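Local coordinates for protein 1,3-alpha-isomaltosidase (Kribbella flavida DSM 17836, PDB 5X3I) that hydrolyses the alpha-1,3-glucosidic linkages of the cyclic tetrasaccharide cyclobis-(1-6)-alpha-nigerosyl to release isomaltose inside the cell, at residues A[196-199]-A[200-203]; A[316-319]-A[320-323]; A[733-736]-A[737-741]. The protein carries 1 engineered substitution. All coordinates share one frame; numbering follows the deposited sequence.

Interaction 1: A[196-199]-A[200-203]; sequences LDQR and GREL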
# COMPACT_ATOMS: atom_id res chain seq x y z
N LEU A 196 -13.20 0.27 10.27
CA LEU A 196 -12.49 -0.58 11.21
C LEU A 196 -13.11 -1.98 11.25
O LEU A 196 -12.43 -3.00 11.10
CB LEU A 196 -12.49 0.04 12.60
CG LEU A 196 -11.73 -0.74 13.68
CD1 LEU A 196 -10.23 -0.60 13.49
CD2 LEU A 196 -12.14 -0.27 15.06
N ASP A 197 -14.43 -2.02 11.43
CA ASP A 197 -15.17 -3.29 11.45
C ASP A 197 -15.69 -3.61 10.05
O ASP A 197 -16.43 -2.84 9.47
CB ASP A 197 -16.32 -3.19 12.45
CG ASP A 197 -17.28 -4.37 12.37
OD1 ASP A 197 -16.91 -5.48 11.94
OD2 ASP A 197 -18.44 -4.16 12.77
N GLN A 198 -15.27 -4.75 9.50
CA GLN A 198 -15.62 -5.10 8.12
C GLN A 198 -16.87 -5.98 8.00
O GLN A 198 -17.24 -6.39 6.90
CB GLN A 198 -14.44 -5.82 7.45
CG GLN A 198 -13.24 -4.92 7.14
CD GLN A 198 -13.55 -3.90 6.06
OE1 GLN A 198 -14.11 -4.24 5.01
NE2 GLN A 198 -13.21 -2.65 6.32
N ARG A 199 -17.52 -6.28 9.12
CA ARG A 199 -18.68 -7.16 9.08
C ARG A 199 -19.82 -6.54 8.28
O ARG A 199 -20.17 -5.38 8.47
CB ARG A 199 -19.16 -7.50 10.50
CG ARG A 199 -20.24 -8.58 10.51
CD ARG A 199 -20.49 -9.14 11.90
NE ARG A 199 -21.51 -10.19 11.87
CZ ARG A 199 -21.87 -10.92 12.91
NH1 ARG A 199 -21.30 -10.73 14.09
NH2 ARG A 199 -22.81 -11.85 12.78
N GLY A 200 -20.39 -7.32 7.37
CA GLY A 200 -21.49 -6.86 6.55
C GLY A 200 -21.04 -6.39 5.19
O GLY A 200 -21.84 -5.98 4.35
N ARG A 201 -19.73 -6.45 4.95
CA ARG A 201 -19.16 -5.89 3.73
C ARG A 201 -18.59 -6.97 2.84
O ARG A 201 -18.22 -8.04 3.30
CB ARG A 201 -18.06 -4.88 4.06
CG ARG A 201 -18.53 -3.68 4.84
CD ARG A 201 -17.39 -2.71 5.12
NE ARG A 201 -17.89 -1.50 5.75
CZ ARG A 201 -18.11 -0.36 5.11
NH1 ARG A 201 -17.85 -0.26 3.81
NH2 ARG A 201 -18.58 0.69 5.77
N GLU A 202 -18.52 -6.66 1.55
CA GLU A 202 -17.76 -7.45 0.62
C GLU A 202 -16.41 -6.79 0.36
O GLU A 202 -16.33 -5.60 0.11
CB GLU A 202 -18.52 -7.61 -0.70
CG GLU A 202 -19.77 -8.46 -0.58
CD GLU A 202 -20.48 -8.62 -1.90
OE1 GLU A 202 -20.96 -9.74 -2.17
OE2 GLU A 202 -20.54 -7.64 -2.66
N LEU A 203 -15.35 -7.59 0.43
CA LEU A 203 -13.98 -7.10 0.24
C LEU A 203 -13.10 -8.24 -0.24
O LEU A 203 -13.51 -9.40 -0.18
CB LEU A 203 -13.42 -6.49 1.53
CG LEU A 203 -13.13 -7.43 2.70
CD1 LEU A 203 -11.97 -6.92 3.56
CD2 LEU A 203 -14.36 -7.61 3.56
O HOH W 1 -17.08 -9.13 5.67
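A type II beta turn from Q198 to R201 leads the chain into strand 202-205, and its closing bond joins the two segments: R201 N donates to Q198 O at 3.2 Å, along a bent path. The same Q198 O also accepts from a water at 3.0 Å, which donates in turn to R201 O and so spans the two ends of the turn. G200 takes the third place of the turn with a positive phi of 98°, where a CB would clash with R199 O; its N-H is used outward, on S251 OG. Just before, D197 forms an Asx turn: OD1 accepts from R199 N at 3.0 Å, met from above the carboxylate plane, and also from L186 N.

Among the side chains, Q198 carries the contact. The bend at chi2 (-68°) turns its amide toward the R201 and L203 side chains, OE1 lying 3.6 Å from R201 CD and 3.7 Å from both L203 CD1 and L203 CD2. Glutamine and arginine cross at about a right angle, their amide and guanidinium planes 45° apart. The other end of the amide, NE2, is held by A195 O and D194 OD1, which fixes which way OE1 faces. R199 leaves the turn fully extended, CG anti to the backbone N, and its guanidinium reaches the carbonyls of Q181, D184 and G253. With L203 paired to Y249 through the backbone, the arrangement is that of a tight turn delivering the chain to an edge strand of an antiparallel sheet, here in the galactose mutarotase-like N-terminal domain of family 31.

Interaction 2: A[316-319]-A[320-323]; sequences ARMD and THRD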
# COMPACT_ATOMS: atom_id res chain seq x y z
N ALA A 316 16.92 25.08 0.50
CA ALA A 316 16.05 26.22 0.81
C ALA A 316 14.89 25.85 1.74
O ALA A 316 14.64 26.55 2.71
CB ALA A 316 15.49 26.84 -0.46
N ARG A 317 14.21 24.75 1.43
CA ARG A 317 13.08 24.30 2.23
C ARG A 317 13.52 23.93 3.66
O ARG A 317 12.83 24.25 4.62
CB ARG A 317 12.38 23.10 1.55
CG ARG A 317 11.73 23.40 0.18
CD ARG A 317 10.54 24.38 0.24
NE ARG A 317 10.07 24.68 -1.11
CZ ARG A 317 10.53 25.68 -1.86
NH1 ARG A 317 11.47 26.49 -1.38
NH2 ARG A 317 10.07 25.86 -3.09
N MET A 318 14.66 23.26 3.79
CA MET A 318 15.14 22.89 5.12
C MET A 318 15.64 24.12 5.88
O MET A 318 15.48 24.21 7.08
CB MET A 318 16.24 21.83 5.02
CG MET A 318 15.78 20.46 4.50
SD MET A 318 14.44 19.72 5.47
CE MET A 318 13.01 20.20 4.53
N ASP A 319 16.23 25.07 5.17
CA ASP A 319 16.64 26.33 5.79
C ASP A 319 15.41 27.04 6.35
O ASP A 319 15.46 27.60 7.44
CB ASP A 319 17.39 27.24 4.81
CG ASP A 319 18.84 26.84 4.62
OD1 ASP A 319 19.30 25.90 5.26
OD2 ASP A 319 19.53 27.49 3.81
N THR A 320 14.30 26.96 5.63
CA THR A 320 13.09 27.61 6.10
C THR A 320 12.56 26.93 7.37
O THR A 320 12.17 27.62 8.30
CB THR A 320 11.99 27.66 5.01
OG1 THR A 320 12.45 28.45 3.91
CG2 THR A 320 10.72 28.29 5.56
N HIS A 321 12.59 25.60 7.41
CA HIS A 321 12.26 24.86 8.62
C HIS A 321 13.09 25.38 9.80
O HIS A 321 12.56 25.64 10.87
CB HIS A 321 12.52 23.36 8.45
CG HIS A 321 11.28 22.55 8.19
ND1 HIS A 321 10.46 22.10 9.19
CD2 HIS A 321 10.75 22.10 7.03
CE1 HIS A 321 9.46 21.41 8.66
NE2 HIS A 321 9.61 21.40 7.35
N ARG A 322 14.40 25.50 9.58
CA ARG A 322 15.30 25.99 10.62
C ARG A 322 14.96 27.41 11.05
O ARG A 322 14.86 27.69 12.22
CB ARG A 322 16.76 25.95 10.14
CG ARG A 322 17.74 26.61 11.12
CD ARG A 322 19.02 27.06 10.43
NE ARG A 322 18.77 28.04 9.38
CZ ARG A 322 19.64 28.34 8.42
NH1 ARG A 322 20.82 27.73 8.39
NH2 ARG A 322 19.33 29.23 7.50
N ASP A 323 14.77 28.30 10.08
CA ASP A 323 14.56 29.70 10.40
C ASP A 323 13.22 29.95 11.08
O ASP A 323 13.09 30.87 11.88
CB ASP A 323 14.70 30.55 9.14
CG ASP A 323 16.11 30.53 8.57
OD1 ASP A 323 17.05 30.24 9.33
OD2 ASP A 323 16.27 30.77 7.37
O HOH W 2 11.73 27.53 1.44
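A316 O accepts T320 N at 3.0 Å, the first of four successive i to i+4 bonds joining the two halves of this helical stretch. R317 follows; its O receives H321 N, while its side chain bends back toward the start of the helix. A water spans the gap to T320, 2.7 Å from T320 OG1 and taking a weak bond from R317 NH1, the main charge partner of the arginine being D607 through NE. M318 bends at chi2 (-57°) and chi3, which lays its CE 3.9 Å from H321 CD2. The two side chains lie alongside each other, pointing the same way, and the sulfur meets the imidazole obliquely, SD 5.4 Å from the ring centroid. Both pack on A303 of strand 302-304. The histidine is fixed from beyond the helix, NE2 bonded to Y594 OH and ND1 to I326 O, with W611 edge-to-face.

D319 closes the walk. Its carboxylate is stacked over one face of the R322 guanidinium, planes 13° apart, with OD1 3.9 Å from NH1: a long salt bridge of charge alone, since no N-H points at the oxygen. R322 turns its N-H groups to D323 instead, NE giving 2.8 Å to OD1, so the cation is shared between two acids. D319 OD1 has its stronger partner in R385, and the carboxylate probably offsets both arginines, which come close as like charges. Such a helix, buried on its M318-H321 side and carrying an acid-arginine network at its C-terminal end, is the connecting helix of a beta-alpha-beta unit in the TIM barrel.

Interaction 3: A[733-736]-A[737-741]; sequences SRWS and ELQPV. With SO4 (sulfate ion), chain K.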
# COMPACT_ATOMS: atom_id res chain seq x y z
N SER A 733 -2.32 7.07 36.45
CA SER A 733 -1.18 6.51 37.15
C SER A 733 0.16 6.87 36.49
O SER A 733 1.17 6.92 37.16
CB SER A 733 -1.32 4.99 37.25
OG SER A 733 -1.54 4.42 35.98
N ARG A 734 0.17 7.04 35.17
CA ARG A 734 1.39 7.42 34.47
C ARG A 734 1.49 8.91 34.12
O ARG A 734 2.44 9.31 33.44
CB ARG A 734 1.55 6.57 33.22
CG ARG A 734 1.37 5.08 33.50
CD ARG A 734 2.31 4.56 34.56
NE ARG A 734 3.64 4.28 34.04
CZ ARG A 734 4.55 3.55 34.67
NH1 ARG A 734 4.28 3.01 35.85
NH2 ARG A 734 5.75 3.36 34.12
N TRP A 735 0.52 9.72 34.53
CA TRP A 735 0.55 11.14 34.21
C TRP A 735 1.79 11.85 34.76
O TRP A 735 2.24 12.85 34.20
CB TRP A 735 -0.71 11.83 34.74
CG TRP A 735 -0.72 13.33 34.64
CD1 TRP A 735 -0.86 14.21 35.66
CD2 TRP A 735 -0.61 14.12 33.45
NE1 TRP A 735 -0.85 15.49 35.19
CE2 TRP A 735 -0.69 15.47 33.84
CE3 TRP A 735 -0.44 13.81 32.10
CZ2 TRP A 735 -0.61 16.51 32.92
CZ3 TRP A 735 -0.37 14.85 31.19
CH2 TRP A 735 -0.45 16.18 31.61
N SER A 736 2.35 11.32 35.83
CA SER A 736 3.58 11.85 36.39
C SER A 736 4.69 11.81 35.34
O SER A 736 5.49 12.72 35.24
CB SER A 736 3.99 11.08 37.64
OG SER A 736 5.25 11.51 38.11
N GLU A 737 4.71 10.76 34.53
CA GLU A 737 5.73 10.62 33.49
C GLU A 737 5.45 11.49 32.26
O GLU A 737 6.38 11.95 31.62
CB GLU A 737 5.87 9.16 33.06
CG GLU A 737 6.03 8.17 34.20
CD GLU A 737 6.37 6.76 33.74
OE1 GLU A 737 6.27 6.47 32.53
OE2 GLU A 737 6.74 5.93 34.60
N LEU A 738 4.18 11.69 31.92
CA LEU A 738 3.85 12.42 30.69
C LEU A 738 3.70 13.93 30.85
O LEU A 738 3.75 14.67 29.87
CB LEU A 738 2.54 11.88 30.08
CG LEU A 738 2.55 10.68 29.14
CD1 LEU A 738 3.56 10.88 28.01
CD2 LEU A 738 2.80 9.38 29.87
N GLN A 739 3.55 14.39 32.08
CA GLN A 739 3.27 15.79 32.33
C GLN A 739 4.30 16.77 31.72
O GLN A 739 3.89 17.78 31.16
CB GLN A 739 3.16 16.05 33.84
CG GLN A 739 2.60 17.42 34.18
CD GLN A 739 2.37 17.61 35.67
OE1 GLN A 739 2.88 16.85 36.49
NE2 GLN A 739 1.61 18.63 36.02
N PRO A 740 5.61 16.47 31.81
CA PRO A 740 6.56 17.41 31.21
C PRO A 740 6.35 17.60 29.72
O PRO A 740 6.51 18.71 29.22
CB PRO A 740 7.92 16.76 31.48
CG PRO A 740 7.70 15.93 32.67
CD PRO A 740 6.31 15.39 32.53
N VAL A 741 5.97 16.53 29.02
CA VAL A 741 5.73 16.60 27.59
C VAL A 741 4.72 17.69 27.27
O VAL A 741 4.85 18.40 26.28
CB VAL A 741 5.21 15.25 27.05
CG1 VAL A 741 4.77 15.38 25.60
CG2 VAL A 741 6.27 14.19 27.20
S SO4 K . -5.08 4.18 36.04
O1 SO4 K . -4.98 4.93 37.28
O2 SO4 K . -3.88 4.44 35.25
O3 SO4 K . -5.19 2.75 36.31
O4 SO4 K . -6.27 4.60 35.30
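W735 and Q739 make the close-packed side of this turn. With CG anti to the backbone N (chi1 172°), the indole swings out beside the next turn, where its six-membered ring lies under Q739 CA, a CH-pi contact 3.9 Å from the centroid and 12° off the normal. Q739 CG rests 3.6 Å from W735 CZ2, and L738 CB reaches W735 CE3 obliquely at 4.1 Å. W735 and L738 both also touch C730, which ties the C-terminal helix 735-742 to strand 728-731 of the antiparallel C-terminal domain sheet. Were W735 cut back to an alanine, Q739 would lose the ring face under its CA and CG and is likely to turn more freely, and L738 and C730 would lose a partner.

R734 O accepts E737 N at 2.9 Å and, weakly, L738 N, while W735 O takes Q739 N. On the exposed side R734 and E737 run alongside each other. E737 OE2 sits over a face of the guanidinium, 2.8 Å from R734 NH2, and the flat groups are turned 61° apart: an ion pair without an N-H aimed at the oxygen. Farther out, S733 N donates at 3.3 Å to O2 of a sulfate, probably from the crystallisation liquor, which E702 N also binds; S733 OG comes so close to O2 that this contact is doubtful.

The three contacts follow one another along the chain and never touch. Interaction 1 belongs to the galactose mutarotase-like N-terminal domain, at an outer strand of its six-stranded sheet; interaction 2 to the first helix after strand 302-304 of the TIM barrel; interaction 3 to the C-terminal helix, beside the last antiparallel sheet. Interactions 1 and 2 have centres 44 Å apart, on opposite sides of the chain's centre, while interactions 2 and 3 come closest, with nearest atoms about 18 Å apart. None lies near the annotated active-site residues, so all three are local contacts in the framework: one within the barrel, the others at antiparallel sheets of its companion domains.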